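Local structure of EtuB protein (Clostridium kluyveri DSM 555, 3IO0) at residues I159-A164 / A206-G211; E123-T127 / V200-L204; A128-F134 / S142-I148. The protein probably serves as a trimer-forming shell protein, built from two tandem bacterial microcompartment domains, of a compartment associated with ethanol utilisation. One frame throughout, in Å; residues are numbered along the deposited sequence.

Contact 1 (I159-A164 / A206-G211); sequences IVADTA and AARKAG
V160 and A207 mark the place where helix segment I159-A164 comes nearest to A206-G211, with their CA atoms 4.6 Å apart. The two short segments run in roughly opposite directions, at 147° between their N-to-C directions, and their axes approach to 8.1 Å. So close an approach is possible because small residues line the meeting face: A206, A207, A210 and G211 on one helix, T163 and A164 on the other. V160 is the larger apolar side chain at its centre. From its CB the side chain forks, and each prong finds a different turn of the partner helix. CG1, swung anti to the backbone N (chi1 176°), lies 3.7 Å from A207 CB. CG2 reaches on to the bare backbone of G211, 3.6 Å from its CA. Both methyls also lie near the A207 carbonyl oxygen, which accepts the backbone N-H of G211. Beneath this seam lies the antiparallel sheet of a bacterial microcompartment domain, against which the two helices pack next to each other; M149 of strand 145-152 touches V160, A164 and A207. Along the seam, A164 CB meets A207 CB at 3.8 Å, methyl against methyl. T163, whose CB points to the other helix, holds OG1 between its backbone N and carbonyl carbon. That hydroxyl oxygen sits 3.6 Å from A210 CB, simple van der Waals packing against a methyl. No hydrogen bond crosses the contact. I159 adds a looser contact, its CG2 to A210 CB, and also packs on I20 of a neighbouring subunit, while M4 of that subunit touches A210.

Contact 2 (E123-T127 / V200-L204); sequences EVQYT and VLQSL
Strand segment E123-T127, through V124 and Y126, faces helix segment V200-L204 with the two running almost exactly antiparallel, at 171°, and their axes 9.5 Å apart at closest approach. The contact is carried by side chains, and Y126 has the broadest role. Its CG stands anti to the backbone N, which extends the ring toward the helix. The ring receives L201 over one face: CD2 stands 3.8 Å from the ring centroid and 8° off the normal, a CH-pi contact. The CB of L201 does not aim at the strand; the outer part of the chain brings the methyl over the ring, while CD1 lies nearer the phenol end, 3.9 Å from Y126 OH. V200 meets the same ring in another way, placing CG1 at its edge, in the ring plane, 3.8 Å from Y126 CD1. This is a helix packed along one face of the sheet of a microcompartment domain, with alternate strand residues V124 and Y126 turned to the helix and Q125 turned to the other side. L204 touches both V124 and Y126. Its CG lies 3.5 Å from V124 CG1, the two side chains lying alongside with their tips pointing opposite ways. One methyl, CD2, reaches Y126 CD1 at 3.8 Å and also lies close to the backbone oxygen of Q125. On the far side of the strand E123 OE2 accepts Q125 NE2 through its anti lone pair, at 3.1 Å and a nearly straight 179°. The same nitrogen also bonds Y110 O, two acceptors consistent with the modelled amide orientation. F230, at the C terminus, packs on both L201 and L204.

Contact 3 (A128-F134 / S142-I148); sequences ARASLIF and SGQAFGI
A130 binds segment S142-I148 with both of its backbone polar groups. Its N-H goes to Q144 O at 2.9 Å, and its own carbonyl accepts G143 N at 2.9 Å. The first bond is nearly straight, 170° at the hydrogen, although the donor is tilted from the plane of the Q144 carbonyl. The second bends more, at 154°, but lies in the carbonyl plane of A130. G143, which has a positive phi, lies at the turn between S142 and Q144. On the other side of R129, the A128 carbonyl is approached by the CA-H of A145, with CA and O 3.5 Å apart. The aliphatic part of R129 runs past the G143 carbonyl oxygen. The two segments thus bring together the chain leaving strand 120-127 and the chain entering strand 145-152, antiparallel neighbours in the sheet of the circularly permuted microcompartment domain, with helix 132-138 in the connection between them. Farther along, the contact becomes apolar. The methyl of A130 lies 3.7 Å from F146 CB, and beyond it the F146 ring meets F134, the first residue of the helix to face the strand here. Centroids are 5.3 Å apart and the planes are inclined at 35°, an oblique aromatic pair in which F146 CD2 lies over a face of the F134 ring. F146 CE2 also comes within 3.7 Å of F134 CB. At the far end, I148 directs CG1 anti to its carbonyl carbon, and CD1 then ends 3.5 Å from F134 CE1. M54 and D57 of helix 50-61 touch F134 as well; D57 also accepts hydrogen bonds from the backbone N of S131 and I133.

In the fold
Followed from the N terminus, the chain reaches these sites in the second of its two tandem microcompartment domains, after strand 114-117. Strand 120-127 supplies the first half of contact 2 and leads directly into contact 3, which closes a short connection containing helix 132-138 as the chain enters strand 145-152. Helix 154-167 then opens contact 1. Helix 197-217 returns to complete first contact 2 and, farther along the same helix, contact 1, so these two cross while contact 3 lies wholly within the span of contact 2. Backbone bonds between strands 120-127 and 145-152 join contacts 2 and 3, and S203 OG to A164 O links contacts 1 and 2. Together they tie sheet, connection and both helices.

Contact 1 (I159-A164 / A206-G211)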
# COMPACT_ATOMS: atom_id res chain seq x y z
N ILE A 159 15.57 -4.87 15.31
CA ILE A 159 16.53 -4.52 16.35
C ILE A 159 15.81 -3.95 17.57
O ILE A 159 16.06 -4.38 18.71
CB ILE A 159 17.55 -3.51 15.81
CG1 ILE A 159 18.23 -4.05 14.55
CG2 ILE A 159 18.56 -3.15 16.87
CD1 ILE A 159 19.16 -5.23 14.76
N VAL A 160 14.91 -3.00 17.31
CA VAL A 160 14.02 -2.44 18.31
C VAL A 160 13.28 -3.57 19.02
O VAL A 160 13.43 -3.77 20.23
CB VAL A 160 13.03 -1.45 17.65
CG1 VAL A 160 12.02 -0.91 18.65
CG2 VAL A 160 13.77 -0.32 17.02
N ALA A 161 12.51 -4.34 18.25
CA ALA A 161 11.66 -5.39 18.79
C ALA A 161 12.43 -6.38 19.67
O ALA A 161 12.01 -6.69 20.79
CB ALA A 161 10.97 -6.13 17.67
N ASP A 162 13.54 -6.86 19.14
CA ASP A 162 14.35 -7.84 19.83
C ASP A 162 14.95 -7.27 21.13
O ASP A 162 14.84 -7.92 22.18
CB ASP A 162 15.43 -8.40 18.89
CG ASP A 162 16.49 -9.21 19.61
OD1 ASP A 162 16.17 -10.34 20.06
OD2 ASP A 162 17.64 -8.70 19.72
N THR A 163 15.53 -6.07 21.10
CA THR A 163 16.15 -5.56 22.33
C THR A 163 15.11 -5.21 23.40
O THR A 163 15.40 -5.27 24.60
CB THR A 163 17.19 -4.39 22.15
OG1 THR A 163 16.52 -3.13 22.08
CG2 THR A 163 18.12 -4.59 20.94
N ALA A 164 13.90 -4.87 22.97
CA ALA A 164 12.81 -4.64 23.90
C ALA A 164 12.56 -5.90 24.72
O ALA A 164 12.44 -5.83 25.94
CB ALA A 164 11.57 -4.22 23.18
N ALA A 206 14.89 1.09 26.16
CA ALA A 206 16.04 0.45 25.54
C ALA A 206 15.78 0.34 24.04
O ALA A 206 16.68 0.60 23.23
CB ALA A 206 16.27 -0.92 26.14
N ALA A 207 14.55 -0.02 23.70
CA ALA A 207 14.13 -0.19 22.31
C ALA A 207 14.26 1.11 21.55
O ALA A 207 14.86 1.14 20.47
CB ALA A 207 12.73 -0.73 22.25
N ARG A 208 13.72 2.20 22.12
CA ARG A 208 13.86 3.54 21.55
C ARG A 208 15.33 3.90 21.35
O ARG A 208 15.72 4.42 20.29
CB ARG A 208 13.19 4.59 22.44
CG ARG A 208 12.99 5.92 21.73
CD ARG A 208 13.36 7.14 22.59
NE ARG A 208 12.29 7.53 23.50
CZ ARG A 208 12.30 7.33 24.82
NH1 ARG A 208 13.34 6.74 25.40
NH2 ARG A 208 11.27 7.72 25.55
N LYS A 209 16.15 3.62 22.37
CA LYS A 209 17.57 3.91 22.31
C LYS A 209 18.23 3.17 21.13
O LYS A 209 18.89 3.79 20.29
CB LYS A 209 18.24 3.55 23.63
CG LYS A 209 19.66 4.07 23.74
CD LYS A 209 20.34 3.59 25.03
CE LYS A 209 21.85 3.88 24.98
NZ LYS A 209 22.60 3.13 26.02
N ALA A 210 18.00 1.85 21.08
CA ALA A 210 18.52 0.99 20.03
C ALA A 210 18.11 1.47 18.64
O ALA A 210 18.95 1.56 17.74
CB ALA A 210 18.07 -0.44 20.25
N GLY A 211 16.82 1.79 18.47
CA GLY A 211 16.31 2.25 17.19
C GLY A 211 17.07 3.46 16.67
O GLY A 211 17.60 3.44 15.54

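Contact 2 (E123-T127 / V200-L204)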
# COMPACT_ATOMS: atom_id res chain seq x y z
N GLU A 123 8.96 4.81 16.35
CA GLU A 123 7.86 5.19 17.21
C GLU A 123 7.71 4.21 18.35
O GLU A 123 7.64 2.99 18.15
CB GLU A 123 6.53 5.30 16.45
CG GLU A 123 5.34 5.69 17.33
CD GLU A 123 4.05 5.92 16.54
OE1 GLU A 123 3.96 5.46 15.38
OE2 GLU A 123 3.13 6.59 17.07
N VAL A 124 7.67 4.77 19.55
CA VAL A 124 7.51 3.98 20.75
C VAL A 124 6.44 4.65 21.60
O VAL A 124 6.59 5.82 21.97
CB VAL A 124 8.85 3.87 21.51
CG1 VAL A 124 8.73 2.84 22.60
CG2 VAL A 124 9.97 3.46 20.57
N GLN A 125 5.36 3.93 21.88
CA GLN A 125 4.25 4.45 22.66
C GLN A 125 4.06 3.64 23.92
O GLN A 125 4.39 2.45 23.97
CB GLN A 125 2.95 4.41 21.85
CG GLN A 125 2.90 5.34 20.63
CD GLN A 125 2.90 6.82 20.98
OE1 GLN A 125 2.85 7.21 22.16
NE2 GLN A 125 2.96 7.67 19.95
N TYR A 126 3.50 4.29 24.94
CA TYR A 126 3.26 3.65 26.24
C TYR A 126 1.90 4.06 26.80
O TYR A 126 1.47 5.20 26.61
CB TYR A 126 4.36 4.03 27.23
CG TYR A 126 4.06 3.62 28.66
CD1 TYR A 126 4.12 2.28 29.05
CD2 TYR A 126 3.69 4.56 29.63
CE1 TYR A 126 3.83 1.89 30.35
CE2 TYR A 126 3.41 4.18 30.93
CZ TYR A 126 3.48 2.84 31.28
OH TYR A 126 3.21 2.44 32.56
N THR A 127 1.24 3.13 27.48
CA THR A 127 0.06 3.42 28.29
C THR A 127 0.14 2.58 29.56
O THR A 127 0.72 1.48 29.54
CB THR A 127 -1.25 3.11 27.53
OG1 THR A 127 -2.37 3.09 28.43
CG2 THR A 127 -1.17 1.77 26.83
N VAL A 200 7.65 -2.78 31.33
CA VAL A 200 7.27 -2.24 30.03
C VAL A 200 8.06 -0.96 29.69
O VAL A 200 8.61 -0.84 28.60
CB VAL A 200 5.74 -2.01 29.93
CG1 VAL A 200 5.36 -1.32 28.64
CG2 VAL A 200 4.99 -3.34 30.05
N LEU A 201 8.14 -0.04 30.64
CA LEU A 201 8.90 1.20 30.45
C LEU A 201 10.39 0.96 30.18
O LEU A 201 11.00 1.61 29.33
CB LEU A 201 8.70 2.14 31.63
CG LEU A 201 7.37 2.91 31.56
CD1 LEU A 201 6.93 3.39 32.93
CD2 LEU A 201 7.45 4.06 30.56
N GLN A 202 10.97 -0.00 30.90
CA GLN A 202 12.38 -0.34 30.75
C GLN A 202 12.67 -0.87 29.32
O GLN A 202 13.67 -0.47 28.69
CB GLN A 202 12.76 -1.37 31.81
CG GLN A 202 14.21 -1.36 32.27
CD GLN A 202 14.52 -2.60 33.12
OE1 GLN A 202 15.58 -3.20 32.98
NE2 GLN A 202 13.57 -2.99 33.97
N SER A 203 11.77 -1.74 28.83
CA SER A 203 11.82 -2.29 27.46
C SER A 203 11.67 -1.21 26.40
O SER A 203 12.50 -1.09 25.49
CB SER A 203 10.73 -3.32 27.25
OG SER A 203 11.05 -4.54 27.89
N LEU A 204 10.61 -0.42 26.52
CA LEU A 204 10.34 0.67 25.59
C LEU A 204 11.55 1.59 25.43
O LEU A 204 11.86 2.02 24.32
CB LEU A 204 9.13 1.45 26.08
CG LEU A 204 7.74 1.21 25.48
CD1 LEU A 204 7.66 0.03 24.53
CD2 LEU A 204 6.70 1.10 26.58

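Contact 3 (A128-F134 / S142-I148)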
# COMPACT_ATOMS: atom_id res chain seq x y z
N ALA A 128 -0.43 3.08 30.65
CA ALA A 128 -0.43 2.36 31.92
C ALA A 128 -1.69 1.51 32.14
O ALA A 128 -1.66 0.54 32.90
CB ALA A 128 -0.21 3.31 33.07
N ARG A 129 -2.80 1.89 31.50
CA ARG A 129 -4.00 1.05 31.43
C ARG A 129 -4.40 1.01 29.99
O ARG A 129 -4.94 1.99 29.47
CB ARG A 129 -5.22 1.61 32.20
CG ARG A 129 -5.07 1.76 33.71
CD ARG A 129 -6.15 1.00 34.50
NE ARG A 129 -7.53 1.15 34.03
CZ ARG A 129 -8.56 0.45 34.51
NH1 ARG A 129 -8.36 -0.45 35.47
NH2 ARG A 129 -9.79 0.63 34.05
N ALA A 130 -4.13 -0.10 29.31
CA ALA A 130 -4.66 -0.25 27.98
C ALA A 130 -6.16 -0.49 28.15
O ALA A 130 -6.57 -1.23 29.04
CB ALA A 130 -4.01 -1.41 27.28
N SER A 131 -6.98 0.18 27.34
CA SER A 131 -8.39 -0.19 27.28
C SER A 131 -8.91 -0.46 25.86
O SER A 131 -8.15 -0.88 24.98
CB SER A 131 -9.28 0.75 28.13
OG SER A 131 -9.90 1.76 27.37
N LEU A 132 -10.20 -0.23 25.65
CA LEU A 132 -10.93 -0.69 24.47
C LEU A 132 -10.21 -0.60 23.13
O LEU A 132 -10.33 -1.51 22.30
CB LEU A 132 -12.27 0.00 24.38
CG LEU A 132 -13.22 -0.30 25.52
CD1 LEU A 132 -14.22 0.83 25.66
CD2 LEU A 132 -13.93 -1.61 25.25
N ILE A 133 -9.47 0.49 22.89
CA ILE A 133 -8.76 0.62 21.62
C ILE A 133 -7.78 -0.53 21.41
O ILE A 133 -7.93 -1.30 20.45
CB ILE A 133 -8.05 1.98 21.46
CG1 ILE A 133 -9.08 3.09 21.29
CG2 ILE A 133 -7.10 1.95 20.25
CD1 ILE A 133 -9.75 3.13 19.92
N PHE A 134 -6.82 -0.67 22.33
CA PHE A 134 -5.75 -1.65 22.16
C PHE A 134 -6.22 -3.06 22.40
O PHE A 134 -5.59 -4.01 21.94
CB PHE A 134 -4.58 -1.31 23.07
CG PHE A 134 -4.03 0.06 22.83
CD1 PHE A 134 -3.58 0.43 21.57
CD2 PHE A 134 -3.99 0.99 23.86
CE1 PHE A 134 -3.09 1.70 21.33
CE2 PHE A 134 -3.49 2.27 23.64
CZ PHE A 134 -3.03 2.63 22.37
N SER A 142 -6.23 -6.36 29.00
CA SER A 142 -7.04 -5.25 29.50
C SER A 142 -6.54 -4.72 30.84
O SER A 142 -6.17 -5.50 31.74
CB SER A 142 -8.48 -5.74 29.63
OG SER A 142 -9.31 -4.75 30.19
N GLY A 143 -6.50 -3.40 30.97
CA GLY A 143 -6.15 -2.75 32.24
C GLY A 143 -4.67 -2.77 32.57
O GLY A 143 -4.22 -2.07 33.47
N GLN A 144 -3.90 -3.56 31.83
CA GLN A 144 -2.48 -3.70 32.07
C GLN A 144 -1.69 -2.64 31.31
O GLN A 144 -2.21 -2.07 30.36
CB GLN A 144 -2.03 -5.10 31.65
CG GLN A 144 -2.74 -6.22 32.42
CD GLN A 144 -2.79 -5.93 33.91
OE1 GLN A 144 -3.87 -5.75 34.47
NE2 GLN A 144 -1.62 -5.83 34.54
N ALA A 145 -0.45 -2.38 31.73
CA ALA A 145 0.43 -1.48 30.98
C ALA A 145 0.67 -2.07 29.59
O ALA A 145 0.59 -3.29 29.39
CB ALA A 145 1.74 -1.29 31.71
N PHE A 146 0.98 -1.21 28.62
CA PHE A 146 1.05 -1.64 27.23
C PHE A 146 2.07 -0.82 26.46
O PHE A 146 2.15 0.40 26.65
CB PHE A 146 -0.34 -1.51 26.60
CG PHE A 146 -0.47 -2.18 25.26
CD1 PHE A 146 -0.34 -3.55 25.14
CD2 PHE A 146 -0.77 -1.43 24.13
CE1 PHE A 146 -0.47 -4.16 23.90
CE2 PHE A 146 -0.91 -2.03 22.88
CZ PHE A 146 -0.76 -3.40 22.77
N GLY A 147 2.83 -1.48 25.59
CA GLY A 147 3.81 -0.79 24.75
C GLY A 147 3.66 -1.07 23.26
O GLY A 147 3.28 -2.19 22.88
N ILE A 148 3.95 -0.07 22.43
CA ILE A 148 3.93 -0.23 20.97
C ILE A 148 5.23 0.25 20.32
O ILE A 148 5.69 1.36 20.56
CB ILE A 148 2.73 0.48 20.34
CG1 ILE A 148 1.42 -0.03 20.94
CG2 ILE A 148 2.74 0.31 18.81
CD1 ILE A 148 0.25 0.86 20.66